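Local coordinates for malate dehydrogenase (Pyrococcus horikoshii, PDB 1V9N), which catalyses the NAD-dependent oxidation of (S)-malate to oxaloacetate as a homodimeric enzyme of the LDH2/MDH2 family, at residues A[14-19]-A[43-48]; A[30-35]-A[65-70]; A[58-63]-A[349-354]; A[86-91]-A[105-110]; A[98-103]-A[120-125]. All blocks are in the same frame, centred on the assembly; numbering follows the deposited sequence.

Interaction 1. Residues A[14-19]-A[43-48]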
# COMPACT_ATOMS: atom_id res chain seq x y z
N VAL A 14 18.40 -29.76 3.60
CA VAL A 14 19.11 -29.52 4.85
C VAL A 14 18.10 -29.38 5.97
O VAL A 14 17.21 -28.54 5.91
CB VAL A 14 19.96 -28.23 4.78
CG1 VAL A 14 20.68 -28.01 6.09
CG2 VAL A 14 20.95 -28.31 3.63
N PRO A 15 18.22 -30.21 7.02
CA PRO A 15 17.29 -30.15 8.15
C PRO A 15 17.18 -28.72 8.68
O PRO A 15 18.18 -28.10 9.02
CB PRO A 15 17.92 -31.09 9.16
CG PRO A 15 18.54 -32.14 8.28
CD PRO A 15 19.19 -31.30 7.21
N LYS A 16 15.95 -28.22 8.73
CA LYS A 16 15.69 -26.87 9.21
C LYS A 16 16.52 -26.54 10.45
O LYS A 16 17.22 -25.53 10.49
CB LYS A 16 14.19 -26.72 9.52
CG LYS A 16 13.75 -25.33 9.95
CD LYS A 16 14.01 -25.08 11.43
CE LYS A 16 13.51 -23.72 11.85
NZ LYS A 16 13.77 -23.45 13.29
N ASP A 17 16.45 -27.42 11.45
CA ASP A 17 17.18 -27.25 12.70
C ASP A 17 18.69 -27.18 12.48
O ASP A 17 19.41 -26.56 13.26
CB ASP A 17 16.85 -28.41 13.64
CG ASP A 17 15.36 -28.58 13.84
OD1 ASP A 17 14.75 -27.72 14.51
OD2 ASP A 17 14.79 -29.56 13.31
N ARG A 18 19.16 -27.82 11.42
CA ARG A 18 20.58 -27.84 11.10
C ARG A 18 21.02 -26.52 10.50
O ARG A 18 22.07 -25.98 10.85
CB ARG A 18 20.87 -28.98 10.12
CG ARG A 18 22.33 -29.14 9.72
CD ARG A 18 22.58 -30.56 9.27
NE ARG A 18 22.30 -31.50 10.36
CZ ARG A 18 22.22 -32.82 10.22
NH1 ARG A 18 22.40 -33.37 9.03
NH2 ARG A 18 21.97 -33.58 11.27
N LEU A 19 20.21 -25.99 9.59
CA LEU A 19 20.52 -24.72 8.95
C LEU A 19 20.52 -23.62 10.01
O LEU A 19 21.40 -22.75 10.03
CB LEU A 19 19.48 -24.40 7.87
CG LEU A 19 19.74 -23.15 7.02
CD1 LEU A 19 21.06 -23.31 6.28
CD2 LEU A 19 18.61 -22.96 6.03
N ASN A 43 14.85 -15.22 11.23
CA ASN A 43 14.40 -14.45 10.08
C ASN A 43 14.87 -15.03 8.74
O ASN A 43 14.09 -15.15 7.80
CB ASN A 43 14.88 -12.99 10.23
CG ASN A 43 14.71 -12.18 8.97
OD1 ASN A 43 15.52 -12.26 8.05
ND2 ASN A 43 13.64 -11.38 8.91
N LEU A 44 16.15 -15.39 8.66
CA LEU A 44 16.68 -15.95 7.42
C LEU A 44 16.11 -17.34 7.13
O LEU A 44 15.84 -17.68 5.98
CB LEU A 44 18.21 -16.02 7.48
CG LEU A 44 18.96 -14.68 7.55
CD1 LEU A 44 20.47 -14.93 7.53
CD2 LEU A 44 18.57 -13.82 6.36
N VAL A 45 15.94 -18.15 8.18
CA VAL A 45 15.41 -19.50 8.01
C VAL A 45 13.95 -19.45 7.58
O VAL A 45 13.51 -20.25 6.76
CB VAL A 45 15.55 -20.33 9.31
CG1 VAL A 45 14.85 -21.68 9.15
CG2 VAL A 45 17.03 -20.55 9.61
N MSE A 46 13.20 -18.49 8.13
CA MSE A 46 11.80 -18.37 7.75
C MSE A 46 11.71 -18.10 6.25
O MSE A 46 10.84 -18.64 5.57
CB MSE A 46 11.11 -17.24 8.52
CG MSE A 46 9.64 -17.07 8.10
SE MSE A 46 8.71 -15.66 9.02
CE MSE A 46 8.46 -16.55 10.70
N ALA A 47 12.60 -17.25 5.74
CA ALA A 47 12.62 -16.92 4.32
C ALA A 47 12.88 -18.16 3.48
O ALA A 47 12.23 -18.37 2.45
CB ALA A 47 13.70 -15.87 4.04
N ASP A 48 13.83 -18.98 3.90
CA ASP A 48 14.14 -20.21 3.17
C ASP A 48 12.95 -21.18 3.23
O ASP A 48 12.60 -21.79 2.23
CB ASP A 48 15.40 -20.87 3.73
CG ASP A 48 16.67 -20.12 3.35
OD1 ASP A 48 16.88 -19.88 2.14
OD2 ASP A 48 17.46 -19.78 4.25
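The aliphatic shaft of Lys-16 lies across Val-45, the two side chains crossing at about a right angle. Lys-16 carries CG opposite its backbone N (chi1 -176°) and then bends at chi2 (-82°). This kink brings the chain back over one branch of the valine: Lys-16 CE touches Val-45 CG1 at 3.6 Å, and Lys-16 CG lies 3.9 Å from the same methyl. Val-45 points toward helix 16-29 and contributes the largest buried area here, with Phe-20 and Ile-23 of that helix also packing on it. One turn along each helix, Leu-19 CD2 reaches Asp-48 OD2 at 3.8 Å, a methyl against a carboxylate oxygen rather than a polar bond. That oxygen is hydrogen-bonded to the backbone N of Val-57, so the buried carboxylate has its polar partner outside the helix pair. Strand 338-341 closes over the same ground, with Ile-338 touching both Lys-16 and Asp-48 and Ile-340 touching Leu-19. The contact thus joins the first turn of helix 16-29 to the last turns of helix 34-49, at the open end of an alpha-alpha hairpin formed by two consecutive helices.

Interaction 2. Residues A[30-35]-A[65-70]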
# COMPACT_ATOMS: atom_id res chain seq x y z
N LEU A 30 31.46 -14.65 15.27
CA LEU A 30 31.85 -13.31 14.84
C LEU A 30 31.57 -12.25 15.91
O LEU A 30 31.76 -11.06 15.68
CB LEU A 30 31.12 -12.94 13.54
CG LEU A 30 31.59 -13.66 12.27
CD1 LEU A 30 30.57 -13.49 11.16
CD2 LEU A 30 32.95 -13.09 11.85
N GLY A 31 31.11 -12.69 17.08
CA GLY A 31 30.85 -11.75 18.16
C GLY A 31 29.42 -11.30 18.35
O GLY A 31 29.15 -10.46 19.21
N VAL A 32 28.49 -11.83 17.56
CA VAL A 32 27.09 -11.45 17.69
C VAL A 32 26.49 -12.15 18.91
O VAL A 32 26.59 -13.37 19.04
CB VAL A 32 26.27 -11.88 16.44
CG1 VAL A 32 24.79 -11.51 16.64
CG2 VAL A 32 26.82 -11.20 15.20
N PRO A 33 25.90 -11.37 19.84
CA PRO A 33 25.30 -11.98 21.04
C PRO A 33 24.37 -13.10 20.61
O PRO A 33 23.63 -12.97 19.63
CB PRO A 33 24.56 -10.81 21.67
CG PRO A 33 25.47 -9.64 21.34
CD PRO A 33 25.80 -9.90 19.88
N GLU A 34 24.41 -14.21 21.34
CA GLU A 34 23.61 -15.38 21.02
C GLU A 34 22.13 -15.12 20.75
O GLU A 34 21.56 -15.68 19.82
CB GLU A 34 23.74 -16.43 22.13
CG GLU A 34 22.87 -17.65 21.91
CD GLU A 34 23.19 -18.77 22.89
OE1 GLU A 34 23.21 -18.50 24.11
OE2 GLU A 34 23.41 -19.91 22.42
N GLU A 35 21.50 -14.28 21.56
CA GLU A 35 20.08 -14.01 21.37
C GLU A 35 19.83 -13.24 20.08
O GLU A 35 18.83 -13.45 19.40
CB GLU A 35 19.51 -13.24 22.56
CG GLU A 35 19.46 -14.07 23.84
CD GLU A 35 18.82 -15.45 23.63
OE1 GLU A 35 17.65 -15.51 23.20
OE2 GLU A 35 19.50 -16.46 23.91
N ASP A 65 30.09 -10.20 5.87
CA ASP A 65 30.99 -9.16 5.39
C ASP A 65 30.75 -7.84 6.12
O ASP A 65 31.70 -7.11 6.42
CB ASP A 65 30.82 -8.95 3.88
CG ASP A 65 31.32 -10.13 3.07
OD1 ASP A 65 32.20 -10.86 3.56
OD2 ASP A 65 30.84 -10.31 1.93
N GLY A 66 29.49 -7.53 6.39
CA GLY A 66 29.17 -6.29 7.08
C GLY A 66 29.71 -6.30 8.50
O GLY A 66 30.15 -5.27 9.00
N ILE A 67 29.67 -7.46 9.14
CA ILE A 67 30.17 -7.57 10.51
C ILE A 67 31.69 -7.42 10.53
O ILE A 67 32.25 -6.69 11.35
CB ILE A 67 29.78 -8.94 11.11
CG1 ILE A 67 28.28 -8.94 11.43
CG2 ILE A 67 30.61 -9.24 12.35
CD1 ILE A 67 27.72 -10.31 11.81
N ILE A 68 32.35 -8.10 9.60
CA ILE A 68 33.80 -8.04 9.50
C ILE A 68 34.30 -6.64 9.12
O ILE A 68 35.34 -6.20 9.60
CB ILE A 68 34.30 -9.09 8.48
CG1 ILE A 68 34.11 -10.49 9.07
CG2 ILE A 68 35.76 -8.82 8.11
CD1 ILE A 68 34.45 -11.63 8.11
N SER A 69 33.55 -5.93 8.28
CA SER A 69 33.98 -4.60 7.86
C SER A 69 33.56 -3.48 8.82
O SER A 69 33.94 -2.32 8.63
CB SER A 69 33.43 -4.28 6.48
OG SER A 69 32.06 -3.95 6.56
N GLY A 70 32.78 -3.82 9.85
CA GLY A 70 32.34 -2.81 10.79
C GLY A 70 31.11 -2.07 10.27
O GLY A 70 30.69 -1.06 10.85
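Ile-67 of helix 60-69 fits between Leu-30 and Val-32, which flank Gly-31 in the connection of an alpha-alpha hairpin. Helix 16-29 ends here in a Schellman motif, with Gly-31 at positive phi, and Pro-33 takes the N-cap position of helix 34-49. Leu-30 and Val-32 stand as separate bumps, and each receives a different branch of the isoleucine. The short branch, Ile-67 CG2, rests 3.9 Å from Leu-30 CB and 4.0 Å from the carbonyl oxygen Leu-30 O. The longer branch is extended (chi2 170°) and carries CD1 on to the valine, whose side chain it crosses at about a right angle. Leu-27 and Leu-74 press on both Val-32 and Ile-67, making this the buried half of the contact.

In return, Leu-30 is a bump set against two successive residues of helix 60-69: its base lies on Ile-67 while its far branch swings over to Ile-68. This second half is nearer the surface. Leu-30 CD2 approaches Ile-68 CG1 at 4.0 Å, and helix 342-355 borders it through Val-355, which packs on Leu-30. A second Schellman motif, at Gly-70, ends helix 60-69 just beyond. The closest approach in the whole contact is between Val-32 CG2 and Ile-67 CD1, 3.6 Å apart.

Interaction 3. Residues A[58-63]-A[349-354]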
# COMPACT_ATOMS: atom_id res chain seq x y z
N GLN A 58 21.22 -17.49 1.68
CA GLN A 58 22.02 -17.02 0.55
C GLN A 58 22.55 -15.61 0.82
O GLN A 58 23.46 -15.14 0.14
CB GLN A 58 21.16 -17.00 -0.71
CG GLN A 58 21.90 -16.54 -1.95
CD GLN A 58 20.97 -15.99 -3.01
OE1 GLN A 58 20.39 -14.91 -2.83
NE2 GLN A 58 20.81 -16.72 -4.10
N ARG A 59 21.99 -14.96 1.83
CA ARG A 59 22.37 -13.60 2.19
C ARG A 59 23.19 -13.55 3.46
O ARG A 59 23.41 -12.48 4.02
CB ARG A 59 21.11 -12.77 2.41
CG ARG A 59 20.16 -12.87 1.26
CD ARG A 59 20.38 -11.73 0.33
NE ARG A 59 19.23 -10.84 0.32
CZ ARG A 59 19.22 -9.69 -0.34
NH1 ARG A 59 20.29 -9.33 -1.02
NH2 ARG A 59 18.13 -8.93 -0.35
N LEU A 60 23.63 -14.71 3.93
CA LEU A 60 24.43 -14.75 5.13
C LEU A 60 25.79 -14.09 4.87
O LEU A 60 26.34 -13.42 5.74
CB LEU A 60 24.63 -16.19 5.59
CG LEU A 60 25.45 -16.34 6.87
CD1 LEU A 60 24.68 -15.73 8.04
CD2 LEU A 60 25.74 -17.81 7.12
N LYS A 61 26.32 -14.28 3.67
CA LYS A 61 27.61 -13.70 3.31
C LYS A 61 27.56 -12.17 3.38
O LYS A 61 28.57 -11.52 3.65
CB LYS A 61 28.01 -14.14 1.90
CG LYS A 61 27.10 -13.63 0.80
CD LYS A 61 27.61 -14.04 -0.57
CE LYS A 61 26.74 -13.47 -1.68
NZ LYS A 61 27.25 -13.81 -3.03
N ARG A 62 26.38 -11.61 3.12
CA ARG A 62 26.18 -10.16 3.16
C ARG A 62 26.35 -9.65 4.59
O ARG A 62 27.02 -8.64 4.83
CB ARG A 62 24.78 -9.81 2.65
CG ARG A 62 24.41 -8.34 2.79
CD ARG A 62 23.00 -8.05 2.26
NE ARG A 62 22.75 -6.62 2.16
CZ ARG A 62 21.76 -6.07 1.47
NH1 ARG A 62 20.89 -6.83 0.81
NH2 ARG A 62 21.64 -4.75 1.42
N TYR A 63 25.72 -10.33 5.54
CA TYR A 63 25.81 -9.93 6.93
C TYR A 63 27.19 -10.20 7.50
O TYR A 63 27.70 -9.42 8.30
CB TYR A 63 24.73 -10.64 7.76
CG TYR A 63 23.34 -10.43 7.22
CD1 TYR A 63 22.91 -9.17 6.81
CD2 TYR A 63 22.45 -11.50 7.10
CE1 TYR A 63 21.63 -8.97 6.30
CE2 TYR A 63 21.16 -11.31 6.59
CZ TYR A 63 20.76 -10.04 6.19
OH TYR A 63 19.49 -9.86 5.69
N ASN A 349 29.76 -23.34 3.29
CA ASN A 349 30.83 -24.11 3.89
C ASN A 349 32.14 -23.33 3.85
O ASN A 349 32.98 -23.47 4.74
CB ASN A 349 30.98 -25.47 3.19
CG ASN A 349 29.88 -26.44 3.57
OD1 ASN A 349 29.58 -26.62 4.75
ND2 ASN A 349 29.26 -27.06 2.56
N GLU A 350 32.31 -22.50 2.83
CA GLU A 350 33.51 -21.67 2.72
C GLU A 350 33.47 -20.64 3.86
O GLU A 350 34.50 -20.35 4.48
CB GLU A 350 33.54 -20.96 1.37
CG GLU A 350 34.69 -19.98 1.19
CD GLU A 350 36.06 -20.63 1.34
OE1 GLU A 350 36.40 -21.07 2.46
OE2 GLU A 350 36.80 -20.69 0.33
N ILE A 351 32.29 -20.11 4.13
CA ILE A 351 32.12 -19.14 5.22
C ILE A 351 32.48 -19.82 6.53
O ILE A 351 33.14 -19.23 7.39
CB ILE A 351 30.66 -18.63 5.31
CG1 ILE A 351 30.37 -17.68 4.14
CG2 ILE A 351 30.42 -17.94 6.65
CD1 ILE A 351 28.94 -17.13 4.14
N ALA A 352 32.04 -21.07 6.69
CA ALA A 352 32.32 -21.84 7.89
C ALA A 352 33.83 -22.03 8.06
O ALA A 352 34.36 -21.93 9.17
CB ALA A 352 31.62 -23.20 7.82
N LYS A 353 34.52 -22.30 6.96
CA LYS A 353 35.97 -22.49 6.98
C LYS A 353 36.67 -21.18 7.35
O LYS A 353 37.57 -21.17 8.20
CB LYS A 353 36.46 -22.97 5.61
CG LYS A 353 35.85 -24.29 5.17
CD LYS A 353 36.13 -24.57 3.70
CE LYS A 353 35.42 -25.83 3.24
NZ LYS A 353 35.64 -26.10 1.80
N ARG A 354 36.26 -20.09 6.72
CA ARG A 354 36.84 -18.78 6.98
C ARG A 354 36.76 -18.38 8.45
O ARG A 354 37.76 -17.99 9.06
CB ARG A 354 36.15 -17.71 6.14
CG ARG A 354 36.67 -16.30 6.39
CD ARG A 354 35.91 -15.27 5.55
NE ARG A 354 36.51 -13.94 5.62
CZ ARG A 354 35.87 -12.81 5.32
NH1 ARG A 354 34.60 -12.85 4.93
NH2 ARG A 354 36.50 -11.64 5.41
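Ile-351 of helix 342-355 drives its end methyl against the start of helix 60-69, where Leu-60 and Lys-61 receive it. The apolar contacts come first, and all of them use one atom. Ile-351 is fully extended (chi2 180°), which carries CD1 well out from its own CA. There the methyl meets backbone as much as side chain: Ile-351 CD1 is 3.8 Å from Lys-61 CA and 3.9 Å from Lys-61 CB. Leu-60 gives a looser touch, its CD2 standing 4.4 Å from Ile-351 CD1. Helix 16-29 also borders this patch, with Phe-22 and Ile-23 on Leu-60 and Val-26 on Ile-351.

Charged groups form the second kind of interaction, and they lie toward the rim. Lys-61 holds CG between its backbone N and carbonyl carbon (chi1 65°), and from there an extended chain leads away from the isoleucine. Its NZ makes a long, weak ion pair with Glu-347, one turn before Ile-351. Arg-354 has a similarly long, weak pairing with Asp-65, one turn after Lys-61.

Elsewhere on helix 60-69 the polar ends have firmer partners: Arg-62 NE is hydrogen-bonded to Thr-271, and Tyr-63 OH to His-127. No hydrogen bond links the two segments themselves. The chemistry implies that the C-terminal helix is held here chiefly by an apolar methyl set close to a helix backbone, with long, weak charge pairs near the surface probably adding little.

Interaction 4. Residues A[86-91]-A[105-110]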
# COMPACT_ATOMS: atom_id res chain seq x y z
N SER A 86 1.51 6.00 21.72
CA SER A 86 1.25 5.19 20.53
C SER A 86 2.31 5.25 19.43
O SER A 86 2.05 4.78 18.32
CB SER A 86 -0.11 5.56 19.94
OG SER A 86 -1.16 5.16 20.81
N TYR A 87 3.48 5.81 19.70
CA TYR A 87 4.51 5.87 18.67
C TYR A 87 5.91 6.04 19.23
O TYR A 87 6.09 6.37 20.41
CB TYR A 87 4.23 7.03 17.70
CG TYR A 87 4.73 8.37 18.18
CD1 TYR A 87 6.05 8.77 17.93
CD2 TYR A 87 3.92 9.22 18.94
CE1 TYR A 87 6.54 9.99 18.42
CE2 TYR A 87 4.41 10.43 19.44
CZ TYR A 87 5.72 10.80 19.17
OH TYR A 87 6.20 12.00 19.64
N ALA A 88 6.89 5.81 18.37
CA ALA A 88 8.28 5.98 18.72
C ALA A 88 9.15 6.10 17.47
O ALA A 88 8.85 5.51 16.42
CB ALA A 88 8.76 4.81 19.58
N LEU A 89 10.20 6.90 17.58
CA LEU A 89 11.15 7.08 16.50
C LEU A 89 12.44 6.49 17.07
O LEU A 89 12.95 6.95 18.08
CB LEU A 89 11.33 8.56 16.16
CG LEU A 89 12.49 8.93 15.23
CD1 LEU A 89 12.45 8.07 13.97
CD2 LEU A 89 12.41 10.41 14.87
N ILE A 90 12.94 5.45 16.42
CA ILE A 90 14.12 4.73 16.87
C ILE A 90 15.33 4.91 15.96
O ILE A 90 15.19 5.01 14.74
CB ILE A 90 13.82 3.20 16.92
CG1 ILE A 90 12.62 2.92 17.83
CG2 ILE A 90 15.07 2.43 17.33
CD1 ILE A 90 12.79 3.37 19.26
N ASP A 91 16.52 4.94 16.56
CA ASP A 91 17.76 5.01 15.78
C ASP A 91 18.44 3.66 16.04
O ASP A 91 18.78 3.33 17.18
CB ASP A 91 18.67 6.15 16.24
CG ASP A 91 19.87 6.35 15.32
OD1 ASP A 91 20.74 5.46 15.29
OD2 ASP A 91 19.93 7.39 14.61
N MSE A 105 9.47 -3.76 16.45
CA MSE A 105 8.14 -4.36 16.34
C MSE A 105 7.61 -4.75 17.72
O MSE A 105 6.42 -4.63 17.97
CB MSE A 105 8.17 -5.58 15.41
CG MSE A 105 6.80 -6.24 15.23
SE MSE A 105 5.38 -4.99 14.71
CE MSE A 105 5.47 -5.19 12.79
N LYS A 106 8.48 -5.23 18.60
CA LYS A 106 8.07 -5.60 19.95
C LYS A 106 7.51 -4.36 20.65
O LYS A 106 6.51 -4.44 21.37
CB LYS A 106 9.26 -6.13 20.77
CG LYS A 106 9.62 -7.58 20.50
CD LYS A 106 8.51 -8.51 20.98
CE LYS A 106 8.86 -9.98 20.74
NZ LYS A 106 7.82 -10.91 21.29
N LEU A 107 8.14 -3.21 20.44
CA LEU A 107 7.68 -1.97 21.05
C LEU A 107 6.34 -1.53 20.46
O LEU A 107 5.46 -1.04 21.18
CB LEU A 107 8.71 -0.85 20.87
CG LEU A 107 8.32 0.52 21.42
CD1 LEU A 107 8.15 0.44 22.94
CD2 LEU A 107 9.39 1.54 21.06
N ALA A 108 6.18 -1.69 19.15
CA ALA A 108 4.93 -1.31 18.50
C ALA A 108 3.78 -2.18 19.05
O ALA A 108 2.69 -1.68 19.31
CB ALA A 108 5.04 -1.49 16.99
N ILE A 109 4.04 -3.47 19.22
CA ILE A 109 3.03 -4.39 19.75
C ILE A 109 2.65 -3.99 21.17
O ILE A 109 1.47 -4.00 21.54
CB ILE A 109 3.57 -5.85 19.73
CG1 ILE A 109 3.63 -6.35 18.28
CG2 ILE A 109 2.70 -6.77 20.59
CD1 ILE A 109 4.43 -7.64 18.09
N LYS A 110 3.64 -3.61 21.98
CA LYS A 110 3.39 -3.20 23.36
C LYS A 110 2.50 -1.95 23.40
O LYS A 110 1.55 -1.88 24.18
CB LYS A 110 4.70 -2.91 24.08
CG LYS A 110 4.53 -2.54 25.55
CD LYS A 110 5.87 -2.38 26.24
CE LYS A 110 5.71 -2.23 27.75
NZ LYS A 110 7.03 -2.24 28.46
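Ala-88 and Ile-90 of strand 87-91 both meet Leu-107, one residue of the helix that makes the crossover in the beta-alpha-beta unit 87-91, 97-115, 117-125. Just before the strand, Ser-86 turns away from the helix segment; its OG is hydrogen-bonded to Thr-115 OG1 near the end of the same helix. Tyr-87 points to the other side of the sheet, where its ring meets that of Phe-290 of the second subunit with the planes at about 40°. Ala-88 faces the helix, and its small CB leaves room for a leucine branch to come close. Leu-89 turns back toward the dimer interface and packs on Ile-291 of the second subunit. Ile-90 faces the helix again, bent at chi2 (-59°), and adds a lighter touch: its CD1 lies 4.3 Å from Leu-107 CD2. At the strand end, Asp-91 OD2 forms a salt bridge with Arg-123 NE of the neighbouring parallel strand. With CG trans to N (chi1 178°), Leu-107 sends one branch down to the sheet. Val-120 of strand 117-125 also packs on this leucine. The tightest point is Leu-107 CD2 over Ala-88 CB, at 3.6 Å.

Interaction 5. Residues A[98-103]-A[120-125]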
# COMPACT_ATOMS: atom_id res chain seq x y z
N GLN A 98 17.60 -7.23 11.52
CA GLN A 98 16.73 -8.17 12.22
C GLN A 98 16.58 -7.79 13.70
O GLN A 98 15.50 -7.89 14.27
CB GLN A 98 17.27 -9.59 12.11
CG GLN A 98 17.23 -10.21 10.71
CD GLN A 98 18.31 -9.69 9.78
OE1 GLN A 98 19.23 -8.99 10.20
NE2 GLN A 98 18.22 -10.06 8.51
N VAL A 99 17.68 -7.36 14.32
CA VAL A 99 17.67 -6.96 15.73
C VAL A 99 16.91 -5.66 15.90
O VAL A 99 16.04 -5.54 16.76
CB VAL A 99 19.12 -6.80 16.28
CG1 VAL A 99 19.08 -6.24 17.70
CG2 VAL A 99 19.82 -8.14 16.27
N VAL A 100 17.22 -4.67 15.06
CA VAL A 100 16.54 -3.38 15.11
C VAL A 100 15.04 -3.57 14.85
O VAL A 100 14.20 -3.03 15.57
CB VAL A 100 17.14 -2.40 14.07
CG1 VAL A 100 16.32 -1.10 14.05
CG2 VAL A 100 18.60 -2.09 14.41
N GLY A 101 14.71 -4.35 13.82
CA GLY A 101 13.32 -4.60 13.48
C GLY A 101 12.57 -5.40 14.54
O GLY A 101 11.39 -5.15 14.79
N TYR A 102 13.24 -6.37 15.14
CA TYR A 102 12.64 -7.19 16.19
C TYR A 102 12.26 -6.34 17.40
O TYR A 102 11.15 -6.43 17.91
CB TYR A 102 13.62 -8.28 16.63
CG TYR A 102 13.05 -9.22 17.68
CD1 TYR A 102 12.26 -10.31 17.32
CD2 TYR A 102 13.30 -9.02 19.04
CE1 TYR A 102 11.74 -11.18 18.27
CE2 TYR A 102 12.78 -9.89 20.01
CZ TYR A 102 12.01 -10.97 19.61
OH TYR A 102 11.51 -11.85 20.55
N ARG A 103 13.19 -5.51 17.86
CA ARG A 103 12.95 -4.65 19.02
C ARG A 103 11.93 -3.56 18.70
O ARG A 103 11.12 -3.20 19.56
CB ARG A 103 14.26 -4.01 19.50
CG ARG A 103 15.32 -5.00 19.95
CD ARG A 103 14.84 -5.83 21.13
NE ARG A 103 15.68 -7.02 21.33
CZ ARG A 103 15.43 -7.97 22.23
NH1 ARG A 103 14.36 -7.88 23.02
NH2 ARG A 103 16.24 -9.02 22.33
N VAL A 120 5.98 2.42 15.09
CA VAL A 120 7.39 2.63 15.39
C VAL A 120 8.14 2.73 14.07
O VAL A 120 7.97 1.90 13.17
CB VAL A 120 7.98 1.47 16.24
CG1 VAL A 120 9.47 1.70 16.46
CG2 VAL A 120 7.26 1.40 17.59
N ILE A 121 8.95 3.77 13.96
CA ILE A 121 9.74 3.98 12.76
C ILE A 121 11.21 3.99 13.16
O ILE A 121 11.58 4.53 14.20
CB ILE A 121 9.34 5.29 12.09
CG1 ILE A 121 7.86 5.20 11.69
CG2 ILE A 121 10.20 5.55 10.87
CD1 ILE A 121 7.28 6.45 11.12
N ALA A 122 12.05 3.38 12.33
CA ALA A 122 13.46 3.31 12.64
C ALA A 122 14.35 3.78 11.50
O ALA A 122 14.04 3.59 10.33
CB ALA A 122 13.83 1.86 13.02
N ARG A 123 15.45 4.44 11.86
CA ARG A 123 16.42 4.91 10.88
C ARG A 123 17.75 4.35 11.35
O ARG A 123 17.84 3.75 12.42
CB ARG A 123 16.49 6.44 10.85
CG ARG A 123 17.11 7.03 12.11
CD ARG A 123 17.11 8.55 12.06
NE ARG A 123 17.74 9.13 13.24
CZ ARG A 123 17.36 10.28 13.79
NH1 ARG A 123 16.36 10.96 13.25
NH2 ARG A 123 17.99 10.76 14.86
N ASN A 124 18.78 4.55 10.54
CA ASN A 124 20.13 4.10 10.85
C ASN A 124 20.18 2.61 11.18
O ASN A 124 20.80 2.20 12.17
CB ASN A 124 20.71 4.93 12.00
CG ASN A 124 22.22 4.77 12.13
OD1 ASN A 124 22.90 4.40 11.17
ND2 ASN A 124 22.75 5.05 13.31
N SER A 125 19.53 1.81 10.34
CA SER A 125 19.49 0.37 10.52
C SER A 125 20.18 -0.31 9.32
O SER A 125 20.92 0.34 8.57
CB SER A 125 18.03 -0.09 10.62
OG SER A 125 17.94 -1.49 10.86
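Ser-125 OG is hydrogen-bonded to His-280 NE2 of strand 278-285, and the same oxygen lies against Val-100 of helix 97-115. The contact belongs to the second half of a beta-alpha-beta unit, in which the helix packs back onto strand 117-125, the strand it leads into. Val-100 points at the strand and sits against Ala-122 and Ser-125. Its approach to the serine is broad: Val-100 CB sits 3.4 Å from Ser-125 OG, with Val-100 CG1 at 3.6 Å and Val-100 CG2 at 3.7 Å from that oxygen. A chi1 of -177° turns OG away from the serine's own N and lays the hydroxyl oxygen over the valine's branch point, while the histidine meets its polar need.

The strand turns a corner at Asn-124, whose backbone has positive phi (53°), and this bend lets Ser-125 face the helix as Ala-122 does. Asn-124 ND2 is hydrogen-bonded to Asp-91 OD1 of the neighbouring strand. The Ser-125 side chain is about 10 Å from the bound NADPH, too far to touch it. Before the corner, Val-100 CG1 rests 4.0 Å from Ala-122 CB.

How the interactions relate
Interactions 1, 2 and 3 belong to the helical part of the subunit and interactions 4 and 5 to the sheet part. Interaction 1 holds the end of helix 34-49, and interaction 2 the connection leading into it; 2 and 3 share helix 60-69, and each includes one exposed contact residue, Ile-68 and Lys-61. Interactions 4 and 5 are buried and use Leu-107 and Val-100, two turns apart on helix 97-115, against the parallel neighbours 87-91 and 117-125, whose backbones are joined by the probable Ile-90 N to Ile-121 O bond. Only interaction 4 places several residues within reach of the second subunit. Gln-98 links the two parts, touching Asn-43 of interaction 1 and Tyr-63 of interaction 3.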